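Local coordinates for protein glycoside hydrolase family 31 (Trueperella pyogenes, PDB 5I0F) that degrades cycloalternan, probably hydrolysing its alpha-glucosidic links through a covalent glycosyl-enzyme intermediate held in a TIM-barrel active site of glycoside hydrolase family 31, at residues G143-P148 / R168-E173; G189-S194 / W237-A242; M213-V218 / D275-F280; A546-G551 / M651-Y656. One frame throughout, in Å; residues are numbered along the deposited sequence.

Interaction 1: residues G143-P148 / R168-E173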
# COMPACT_ATOMS: atom_id res chain seq x y z
N GLY A 143 -27.54 -9.21 -11.66
CA GLY A 143 -27.17 -8.40 -12.83
C GLY A 143 -27.05 -9.24 -14.08
O GLY A 143 -27.37 -10.43 -14.07
N ASP A 144 -26.58 -8.64 -15.17
CA ASP A 144 -26.66 -9.26 -16.51
C ASP A 144 -25.31 -9.56 -17.19
O ASP A 144 -25.32 -10.06 -18.31
CB ASP A 144 -27.57 -8.42 -17.45
CG ASP A 144 -27.06 -6.98 -17.69
OD1 ASP A 144 -25.85 -6.71 -17.61
OD2 ASP A 144 -27.89 -6.09 -17.98
N ARG A 145 -24.18 -9.27 -16.54
CA ARG A 145 -22.87 -9.51 -17.18
C ARG A 145 -22.21 -10.85 -16.83
O ARG A 145 -21.29 -11.27 -17.52
CB ARG A 145 -21.90 -8.36 -16.91
CG ARG A 145 -22.39 -6.99 -17.41
CD ARG A 145 -22.83 -6.99 -18.87
NE ARG A 145 -23.10 -5.62 -19.35
CZ ARG A 145 -22.20 -4.76 -19.81
NH1 ARG A 145 -20.91 -5.09 -19.92
NH2 ARG A 145 -22.60 -3.53 -20.19
N PHE A 146 -22.67 -11.51 -15.78
CA PHE A 146 -22.15 -12.84 -15.41
C PHE A 146 -22.43 -13.83 -16.53
O PHE A 146 -23.55 -13.90 -16.99
CB PHE A 146 -22.84 -13.32 -14.14
CG PHE A 146 -22.43 -14.70 -13.67
CD1 PHE A 146 -21.10 -14.98 -13.38
CD2 PHE A 146 -23.38 -15.70 -13.46
CE1 PHE A 146 -20.72 -16.23 -12.91
CE2 PHE A 146 -23.00 -16.95 -12.99
CZ PHE A 146 -21.67 -17.22 -12.72
N ILE A 147 -21.41 -14.59 -16.94
CA ILE A 147 -21.55 -15.64 -17.93
C ILE A 147 -21.84 -16.95 -17.18
O ILE A 147 -20.94 -17.53 -16.56
CB ILE A 147 -20.23 -15.80 -18.74
CG1 ILE A 147 -19.81 -14.46 -19.40
CG2 ILE A 147 -20.35 -16.92 -19.76
CD1 ILE A 147 -20.80 -13.88 -20.39
N PRO A 148 -23.11 -17.40 -17.19
CA PRO A 148 -23.49 -18.49 -16.28
C PRO A 148 -22.78 -19.84 -16.46
O PRO A 148 -22.64 -20.57 -15.49
CB PRO A 148 -25.01 -18.63 -16.45
CG PRO A 148 -25.34 -17.93 -17.72
CD PRO A 148 -24.25 -16.95 -18.03
N ARG A 168 -19.07 -10.33 -18.86
CA ARG A 168 -19.07 -9.73 -20.19
C ARG A 168 -18.75 -8.22 -20.14
O ARG A 168 -19.28 -7.50 -19.30
CB ARG A 168 -20.44 -9.95 -20.84
CG ARG A 168 -20.50 -9.57 -22.31
CD ARG A 168 -21.76 -10.11 -22.98
NE ARG A 168 -22.94 -9.52 -22.38
CZ ARG A 168 -23.40 -8.29 -22.63
NH1 ARG A 168 -24.50 -7.88 -21.99
NH2 ARG A 168 -22.82 -7.47 -23.52
N ILE A 169 -17.90 -7.76 -21.05
CA ILE A 169 -17.61 -6.32 -21.23
C ILE A 169 -17.87 -5.98 -22.69
O ILE A 169 -17.63 -6.80 -23.56
CB ILE A 169 -16.15 -5.96 -20.79
CG1 ILE A 169 -15.85 -4.48 -20.95
CG2 ILE A 169 -15.09 -6.76 -21.56
CD1 ILE A 169 -14.60 -4.03 -20.19
N GLU A 170 -18.40 -4.78 -22.92
CA GLU A 170 -18.77 -4.30 -24.26
C GLU A 170 -17.68 -3.40 -24.85
O GLU A 170 -16.80 -2.90 -24.14
CB GLU A 170 -20.13 -3.60 -24.22
CG GLU A 170 -21.23 -4.56 -23.77
CD GLU A 170 -22.64 -4.00 -23.85
OE1 GLU A 170 -22.81 -2.79 -24.05
OE2 GLU A 170 -23.60 -4.80 -23.71
N GLY A 171 -17.73 -3.24 -26.17
CA GLY A 171 -16.64 -2.66 -26.95
C GLY A 171 -16.20 -1.26 -26.59
O GLY A 171 -15.02 -0.92 -26.71
N ASP A 172 -17.13 -0.45 -26.10
CA ASP A 172 -16.79 0.92 -25.70
C ASP A 172 -16.60 1.10 -24.19
O ASP A 172 -16.57 2.24 -23.71
CB ASP A 172 -17.86 1.89 -26.18
CG ASP A 172 -19.20 1.68 -25.47
OD1 ASP A 172 -19.54 0.51 -25.11
OD2 ASP A 172 -19.91 2.70 -25.31
N GLU A 173 -16.45 -0.00 -23.44
CA GLU A 173 -16.35 0.09 -21.98
C GLU A 173 -14.91 0.19 -21.49
O GLU A 173 -14.01 -0.43 -22.06
CB GLU A 173 -17.09 -1.07 -21.31
CG GLU A 173 -18.59 -0.84 -21.32
CD GLU A 173 -19.43 -1.95 -20.73
OE1 GLU A 173 -19.03 -3.14 -20.74
OE2 GLU A 173 -20.57 -1.64 -20.30
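R145 runs past R168, crossing its side chain at about a right angle, to the carboxylate of E173. Its CB sits 3.6 Å from R168 O, and CG stays close to the same carbonyl. A bend at chi2 (-52°) turns the chain toward E173 and brings CD within 3.6 Å of R168 NH1. NE follows beside that amino group and also faces D144 OD1 in a salt bridge. The two guanidinium groups lie stacked, their planes 27° apart; D144, E170 and E173 probably offset these neighbouring positive charges. At the tip, NH1 gives two bonds in its own plane: one of 3.0 Å to R168 O, approached from above the carbonyl plane, and a nearly straight one of 2.8 Å from R145 NH1 to the syn lone pair of E173 OE1. R145 NH2 meets E173 OE2 at 2.8 Å, completing an end-on, two-nitrogen grip with the flat groups nearly coplanar. E170 is the shared acid: its OE2 takes a straight bond from R168 NH2 at 2.8 Å and lies over one face of the R145 guanidinium, a long charge pairing only. The backbones are joined where R168 N donates to R145 O at 2.8 Å. Both loops connect strands of one facing sheet with strands of the other. A type I turn from E170 to E173 returns E173 to its place, where E170 N binds E173 OE1 and W226 NE1 binds OE2. With two N-H donors on each oxygen, the buried E173 carboxylate is probably held ionised, its charge met directly by R145.

Interaction 2: residues G189-S194 / W237-A242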
# COMPACT_ATOMS: atom_id res chain seq x y z
N GLY A 189 -7.30 -4.40 -20.90
CA GLY A 189 -6.11 -4.90 -21.58
C GLY A 189 -5.02 -5.48 -20.69
O GLY A 189 -4.06 -6.07 -21.19
N LEU A 190 -5.15 -5.30 -19.37
CA LEU A 190 -4.13 -5.69 -18.42
C LEU A 190 -4.55 -6.94 -17.65
O LEU A 190 -5.76 -7.22 -17.51
CB LEU A 190 -3.86 -4.56 -17.41
CG LEU A 190 -3.39 -3.19 -17.95
CD1 LEU A 190 -3.10 -2.24 -16.78
CD2 LEU A 190 -2.19 -3.34 -18.86
N ARG A 191 -3.55 -7.68 -17.19
CA ARG A 191 -3.73 -8.72 -16.19
C ARG A 191 -3.12 -8.21 -14.89
O ARG A 191 -1.99 -7.70 -14.89
CB ARG A 191 -3.05 -10.02 -16.60
CG ARG A 191 -3.50 -10.57 -17.95
CD ARG A 191 -2.77 -11.85 -18.35
NE ARG A 191 -3.19 -12.23 -19.70
CZ ARG A 191 -2.68 -11.77 -20.85
NH1 ARG A 191 -1.65 -10.92 -20.87
NH2 ARG A 191 -3.21 -12.18 -22.02
N LEU A 192 -3.85 -8.34 -13.80
CA LEU A 192 -3.38 -7.84 -12.50
C LEU A 192 -3.91 -8.71 -11.38
O LEU A 192 -4.53 -9.73 -11.62
CB LEU A 192 -3.80 -6.39 -12.34
CG LEU A 192 -5.31 -6.18 -12.32
CD1 LEU A 192 -5.69 -5.19 -11.26
CD2 LEU A 192 -5.84 -5.73 -13.66
N ASP A 193 -3.66 -8.32 -10.14
CA ASP A 193 -4.23 -9.01 -9.00
C ASP A 193 -4.44 -8.02 -7.86
O ASP A 193 -4.07 -6.84 -7.99
CB ASP A 193 -3.37 -10.26 -8.61
CG ASP A 193 -2.02 -9.93 -7.94
OD1 ASP A 193 -1.52 -8.78 -8.01
OD2 ASP A 193 -1.45 -10.85 -7.30
N SER A 194 -5.10 -8.47 -6.81
CA SER A 194 -5.37 -7.68 -5.63
C SER A 194 -4.88 -8.42 -4.39
O SER A 194 -5.61 -9.26 -3.82
CB SER A 194 -6.85 -7.31 -5.53
OG SER A 194 -7.12 -6.28 -6.51
N TRP A 237 -7.44 -12.40 -8.81
CA TRP A 237 -6.71 -12.08 -10.04
C TRP A 237 -7.73 -11.69 -11.12
O TRP A 237 -8.89 -12.19 -11.13
CB TRP A 237 -5.93 -13.29 -10.52
CG TRP A 237 -4.82 -13.80 -9.66
CD1 TRP A 237 -3.48 -13.58 -9.84
CD2 TRP A 237 -4.93 -14.68 -8.54
NE1 TRP A 237 -2.76 -14.25 -8.89
CE2 TRP A 237 -3.62 -14.93 -8.08
CE3 TRP A 237 -6.02 -15.28 -7.88
CZ2 TRP A 237 -3.36 -15.77 -6.98
CZ3 TRP A 237 -5.76 -16.12 -6.79
CH2 TRP A 237 -4.44 -16.35 -6.35
N TYR A 238 -7.30 -10.81 -12.03
CA TYR A 238 -8.16 -10.20 -13.06
C TYR A 238 -7.42 -10.19 -14.39
O TYR A 238 -6.28 -9.67 -14.48
CB TYR A 238 -8.59 -8.76 -12.66
CG TYR A 238 -9.25 -8.75 -11.31
CD1 TYR A 238 -10.60 -9.05 -11.18
CD2 TYR A 238 -8.50 -8.53 -10.15
CE1 TYR A 238 -11.19 -9.11 -9.92
CE2 TYR A 238 -9.09 -8.59 -8.89
CZ TYR A 238 -10.43 -8.88 -8.79
OH TYR A 238 -11.02 -8.94 -7.57
N ASP A 239 -8.05 -10.78 -15.40
CA ASP A 239 -7.62 -10.68 -16.79
C ASP A 239 -8.68 -9.82 -17.46
O ASP A 239 -9.79 -10.29 -17.76
CB ASP A 239 -7.53 -12.08 -17.40
CG ASP A 239 -6.97 -12.09 -18.80
OD1 ASP A 239 -7.34 -11.26 -19.63
OD2 ASP A 239 -6.16 -12.97 -19.08
N VAL A 240 -8.35 -8.55 -17.63
CA VAL A 240 -9.35 -7.55 -17.96
C VAL A 240 -9.42 -7.43 -19.48
O VAL A 240 -8.94 -6.46 -20.08
CB VAL A 240 -9.10 -6.20 -17.29
CG1 VAL A 240 -10.31 -5.28 -17.48
CG2 VAL A 240 -8.81 -6.39 -15.80
N ALA A 241 -10.03 -8.44 -20.09
CA ALA A 241 -10.17 -8.49 -21.54
C ALA A 241 -8.82 -8.44 -22.27
O ALA A 241 -8.71 -7.79 -23.33
CB ALA A 241 -11.11 -7.38 -22.02
N ALA A 242 -7.81 -9.11 -21.71
CA ALA A 242 -6.50 -9.21 -22.32
C ALA A 242 -6.48 -10.49 -23.16
O ALA A 242 -6.25 -10.43 -24.35
CB ALA A 242 -5.40 -9.24 -21.26
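R191 and D239 run side by side from one face of the sheet, the arginine extended from CG to NE. R191 NE reaches D239 OD2 at 3.1 Å in a salt bridge whose hydrogen bond is weak, the guanidinium and carboxylate planes being perpendicular. A242 CB rests over the centre of the guanidinium, 3.7 Å from R191 CZ. A chi1 of -175° places the D239 carboxylate between R191 and the chain after the strand: OD2 faces R191, and OD1 accepts from A242 N at 3.0 Å, an Asx motif. T243 OG1 bonds to both D239 OD2 and R191 NH2. Further along this face D193 CB packs 3.5 Å from W237 CD1, while the D193 carboxylate turns to Y13 and R235.

L192 and Y238 belong to the other face. In L192, chi1 of 63° sets CG near Y238 CB, and an unstaggered chi2 of 138° carries CD2 to 3.7 Å from V240 CG2. The Y238 ring passes beside S194, whose OG bonds to M213 O. L192 and Y238 form a hydrogen-bonded pair, L192 N to Y238 O at 2.9 Å and Y238 N to L192 O at 3.0 Å; bonds between V240 and both L190 and G189 prolong the ladder. This is antiparallel pairing at a sheet margin: 191-194 is an edge strand of the six-stranded antiparallel sheet that packs on the mixed sheet of 212-219, ahead of the TIM barrel.

Interaction 3: residues M213-V218 / D275-F280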
# COMPACT_ATOMS: atom_id res chain seq x y z
N MET A 213 -7.91 -3.37 -4.11
CA MET A 213 -9.28 -3.77 -3.74
C MET A 213 -9.86 -4.69 -4.82
O MET A 213 -9.55 -4.51 -6.00
CB MET A 213 -10.18 -2.56 -3.56
CG MET A 213 -9.80 -1.65 -2.39
SD MET A 213 -10.99 -0.34 -2.18
CE MET A 213 -10.09 0.79 -1.10
N PRO A 214 -10.69 -5.67 -4.43
CA PRO A 214 -11.29 -6.55 -5.42
C PRO A 214 -12.60 -5.96 -5.96
O PRO A 214 -13.67 -6.57 -5.83
CB PRO A 214 -11.50 -7.85 -4.65
CG PRO A 214 -11.78 -7.38 -3.24
CD PRO A 214 -10.91 -6.17 -3.05
N PHE A 215 -12.49 -4.81 -6.60
CA PHE A 215 -13.63 -3.99 -7.04
C PHE A 215 -13.19 -3.18 -8.23
O PHE A 215 -12.05 -2.70 -8.26
CB PHE A 215 -14.11 -3.03 -5.93
CG PHE A 215 -14.84 -1.80 -6.45
CD1 PHE A 215 -16.18 -1.85 -6.77
CD2 PHE A 215 -14.16 -0.60 -6.63
CE1 PHE A 215 -16.84 -0.74 -7.28
CE2 PHE A 215 -14.81 0.52 -7.15
CZ PHE A 215 -16.16 0.45 -7.45
N ALA A 216 -14.10 -2.99 -9.18
CA ALA A 216 -13.90 -2.03 -10.28
C ALA A 216 -15.23 -1.57 -10.85
O ALA A 216 -16.24 -2.27 -10.73
CB ALA A 216 -13.06 -2.66 -11.39
N GLN A 217 -15.23 -0.39 -11.44
CA GLN A 217 -16.39 0.10 -12.18
C GLN A 217 -16.09 0.01 -13.66
O GLN A 217 -14.92 0.05 -14.09
CB GLN A 217 -16.79 1.52 -11.74
CG GLN A 217 -15.78 2.62 -11.92
CD GLN A 217 -15.48 3.32 -10.59
OE1 GLN A 217 -16.28 4.11 -10.07
NE2 GLN A 217 -14.32 3.02 -10.01
N VAL A 218 -17.15 -0.16 -14.44
CA VAL A 218 -17.04 -0.37 -15.87
C VAL A 218 -17.94 0.67 -16.51
O VAL A 218 -19.14 0.69 -16.24
CB VAL A 218 -17.47 -1.78 -16.27
CG1 VAL A 218 -17.27 -1.99 -17.77
CG2 VAL A 218 -16.72 -2.86 -15.48
N ASP A 275 -23.48 6.41 -8.82
CA ASP A 275 -24.35 5.35 -8.26
C ASP A 275 -23.52 4.09 -7.92
O ASP A 275 -23.69 3.48 -6.87
CB ASP A 275 -25.47 4.94 -9.23
CG ASP A 275 -26.54 6.03 -9.45
OD1 ASP A 275 -26.74 6.88 -8.57
OD2 ASP A 275 -27.18 6.02 -10.52
N VAL A 276 -22.64 3.72 -8.84
CA VAL A 276 -21.83 2.50 -8.68
C VAL A 276 -20.86 2.62 -7.52
O VAL A 276 -20.79 1.73 -6.64
CB VAL A 276 -21.08 2.15 -9.98
CG1 VAL A 276 -20.10 1.00 -9.76
CG2 VAL A 276 -22.08 1.81 -11.08
N LEU A 277 -20.11 3.72 -7.50
CA LEU A 277 -19.17 3.94 -6.40
C LEU A 277 -19.91 4.00 -5.07
O LEU A 277 -19.46 3.37 -4.10
CB LEU A 277 -18.28 5.16 -6.63
CG LEU A 277 -17.26 5.50 -5.53
CD1 LEU A 277 -16.27 4.37 -5.28
CD2 LEU A 277 -16.51 6.77 -5.93
N ASN A 278 -21.07 4.66 -5.02
CA ASN A 278 -21.87 4.64 -3.78
C ASN A 278 -22.32 3.27 -3.34
O ASN A 278 -22.38 2.99 -2.14
CB ASN A 278 -23.08 5.56 -3.88
CG ASN A 278 -22.76 6.96 -3.47
OD1 ASN A 278 -22.55 7.24 -2.29
ND2 ASN A 278 -22.71 7.84 -4.44
N GLY A 279 -22.65 2.41 -4.30
CA GLY A 279 -22.99 1.03 -3.98
C GLY A 279 -21.85 0.36 -3.25
O GLY A 279 -22.05 -0.27 -2.19
N PHE A 280 -20.66 0.49 -3.80
CA PHE A 280 -19.45 -0.07 -3.18
C PHE A 280 -19.18 0.52 -1.79
O PHE A 280 -18.96 -0.23 -0.82
CB PHE A 280 -18.26 0.11 -4.12
CG PHE A 280 -16.97 -0.49 -3.59
CD1 PHE A 280 -16.93 -1.80 -3.11
CD2 PHE A 280 -15.80 0.26 -3.58
CE1 PHE A 280 -15.74 -2.35 -2.61
CE2 PHE A 280 -14.60 -0.29 -3.10
CZ PHE A 280 -14.58 -1.60 -2.62
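F215 and F280 lie flat on each other in an offset stack, centroids 3.9 Å apart and planes within 3° of parallel. F215 CD1 approaches F280 CG to 3.5 Å, and the slip between the rings places each CB over the face of the other: F215 CB is 3.8 Å from the F280 centroid. Both phenylalanines carry CG on the side away from the backbone N (chi1 155° in F215, -177° in F280), which sends the rings out from strand and helix until their faces meet. M213 comes from the side with an extended chain and sets SD at the rim of F280, in the plane of the ring and 3.7 Å from CE2, a Met-aromatic contact. H229 adds an edge-to-face ring contact to F280. The pair thus joins helix 273-284 to strand 212-219, a member of the mixed sheet of the domain ahead of the TIM barrel; the short axes run close to antiparallel, 9.2 Å apart, the distance of a helix laid on a sheet. Toward the start of the helix the fit is looser, though still buried. V276 CG1 lies at the edge of the F215 ring, 4.5 Å from CE1, and touches Q217 CB at 3.9 Å; L277 CD1 is likewise 4.5 Å from F215 CZ. Q217 makes no hydrogen bond to 275-280. Bent at chi2, it crosses L277 at a slant, OE1 near its CB, and its NE2 donates to A552 O and V176 O while OE1 has a weak bond with Y656 OH.

Interaction 4: residues A546-G551 / M651-Y656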
# COMPACT_ATOMS: atom_id res chain seq x y z
N ALA A 546 -2.10 7.08 -9.36
CA ALA A 546 -2.39 6.50 -8.05
C ALA A 546 -3.49 7.26 -7.31
O ALA A 546 -4.40 6.65 -6.74
CB ALA A 546 -1.13 6.40 -7.23
N GLY A 547 -3.44 8.59 -7.35
CA GLY A 547 -4.43 9.39 -6.64
C GLY A 547 -5.82 9.33 -7.25
O GLY A 547 -6.81 9.25 -6.54
N ILE A 548 -5.88 9.37 -8.58
CA ILE A 548 -7.15 9.28 -9.30
C ILE A 548 -7.80 7.91 -9.11
O ILE A 548 -9.00 7.82 -8.82
CB ILE A 548 -6.96 9.59 -10.80
CG1 ILE A 548 -6.42 11.01 -10.96
CG2 ILE A 548 -8.27 9.42 -11.58
CD1 ILE A 548 -5.94 11.34 -12.35
N THR A 549 -7.00 6.84 -9.24
CA THR A 549 -7.51 5.49 -9.09
C THR A 549 -7.91 5.22 -7.63
O THR A 549 -8.96 4.62 -7.40
CB THR A 549 -6.54 4.42 -9.61
OG1 THR A 549 -5.27 4.51 -8.98
CG2 THR A 549 -6.37 4.53 -11.10
N ALA A 550 -7.11 5.71 -6.68
CA ALA A 550 -7.47 5.54 -5.26
C ALA A 550 -8.81 6.26 -4.99
O ALA A 550 -9.70 5.70 -4.35
CB ALA A 550 -6.37 6.06 -4.36
N GLY A 551 -8.94 7.48 -5.52
CA GLY A 551 -10.20 8.24 -5.42
C GLY A 551 -11.41 7.50 -5.96
O GLY A 551 -12.49 7.46 -5.33
N MET A 651 -10.31 14.09 -5.55
CA MET A 651 -9.42 13.95 -6.71
C MET A 651 -10.07 12.97 -7.66
O MET A 651 -10.06 11.76 -7.44
CB MET A 651 -8.04 13.47 -6.27
CG MET A 651 -7.02 13.37 -7.38
SD MET A 651 -5.37 13.14 -6.68
CE MET A 651 -4.36 13.22 -8.16
N ARG A 652 -10.67 13.52 -8.73
CA ARG A 652 -11.84 12.88 -9.35
C ARG A 652 -11.59 12.64 -10.83
O ARG A 652 -11.44 13.58 -11.60
CB ARG A 652 -13.08 13.77 -9.15
CG ARG A 652 -14.39 13.25 -9.75
CD ARG A 652 -15.52 14.27 -9.59
NE ARG A 652 -15.66 14.66 -8.18
CZ ARG A 652 -16.49 15.59 -7.73
NH1 ARG A 652 -17.29 16.24 -8.55
NH2 ARG A 652 -16.52 15.86 -6.43
N ALA A 653 -11.57 11.37 -11.24
CA ALA A 653 -11.49 11.06 -12.66
C ALA A 653 -12.61 11.76 -13.44
O ALA A 653 -13.71 12.01 -12.92
CB ALA A 653 -11.56 9.58 -12.87
N MET A 654 -12.34 12.06 -14.69
CA MET A 654 -13.26 12.83 -15.53
C MET A 654 -14.59 12.13 -15.77
O MET A 654 -15.62 12.79 -15.98
CB MET A 654 -12.61 13.11 -16.87
CG MET A 654 -11.28 13.82 -16.77
SD MET A 654 -11.52 15.58 -16.59
CE MET A 654 -11.75 15.91 -18.34
N PHE A 655 -14.58 10.80 -15.75
CA PHE A 655 -15.78 10.03 -16.06
C PHE A 655 -16.90 10.21 -15.04
O PHE A 655 -18.04 9.91 -15.37
CB PHE A 655 -15.47 8.53 -16.31
CG PHE A 655 -15.11 7.74 -15.08
CD1 PHE A 655 -16.10 7.23 -14.25
CD2 PHE A 655 -13.80 7.44 -14.79
CE1 PHE A 655 -15.78 6.47 -13.14
CE2 PHE A 655 -13.46 6.70 -13.66
CZ PHE A 655 -14.46 6.20 -12.84
N TYR A 656 -16.61 10.68 -13.82
CA TYR A 656 -17.68 10.87 -12.83
C TYR A 656 -18.69 11.94 -13.27
O TYR A 656 -19.88 11.76 -13.07
CB TYR A 656 -17.13 11.16 -11.41
CG TYR A 656 -16.60 9.91 -10.78
CD1 TYR A 656 -17.46 8.93 -10.29
CD2 TYR A 656 -15.24 9.65 -10.77
CE1 TYR A 656 -16.97 7.74 -9.76
CE2 TYR A 656 -14.73 8.46 -10.24
CZ TYR A 656 -15.59 7.51 -9.74
OH TYR A 656 -15.09 6.33 -9.23
O HOH W 1 -11.15 9.63 -9.06
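One water joins I548 of the helix to M651 and A653 of the facing strand and loop. It donates to I548 O at 2.8 Å and to M651 O at 2.9 Å, and accepts from A653 N at 2.8 Å, so three buried backbone atoms share a single oxygen. No direct hydrogen bond spans the two segments; the rest is mostly apolar packing. I548 CG2, anti to the backbone N, meets A653 CB at 3.5 Å, while CG1, anti to the carbonyl carbon, points to M651 CE at 4.1 Å. M651 is extended along its whole length and crosses I548 at about a right angle. That shape lays SD on the bare backbone of G547, 3.9 Å from CA, with W558 also touching the methionine. At G551, again without a side chain, CA comes 4.1 Å from M651 O. The contact fastens helix 537-551, between the sixth and seventh barrel strands, to strand 651-652 at the margin of the C-terminal sheet. Chemically, a thioether on G547 and the I548-A653 methyl contact supply the apolar part, while the water gives a hydrogen to each of two carbonyls that cannot pair with each other and takes one from A653 N.

Overall arrangement
Interaction 1 joins loops linking the two sheets ahead of the TIM barrel, interaction 2 pairs strands of the six-stranded one, and interaction 3 sets a helix on the mixed one; their centres are 15 to 16 Å apart, and all three touch. Interaction 1 closes first along the chain; interactions 2 and 3 then alternate, 189-194, 213-218, 237-242 and 275-280, so their segments interlock. S194 with M213 O and Y238 with P214 join them, as I169 joins interaction 1 to both A241 and V218. Interaction 4 comes last, about 13 Å from interaction 3 between centres; Y656 meets Q217 and L277. The contacts thus run from outer loops through sheets and helix 273-284 to the barrel and C-terminal domain.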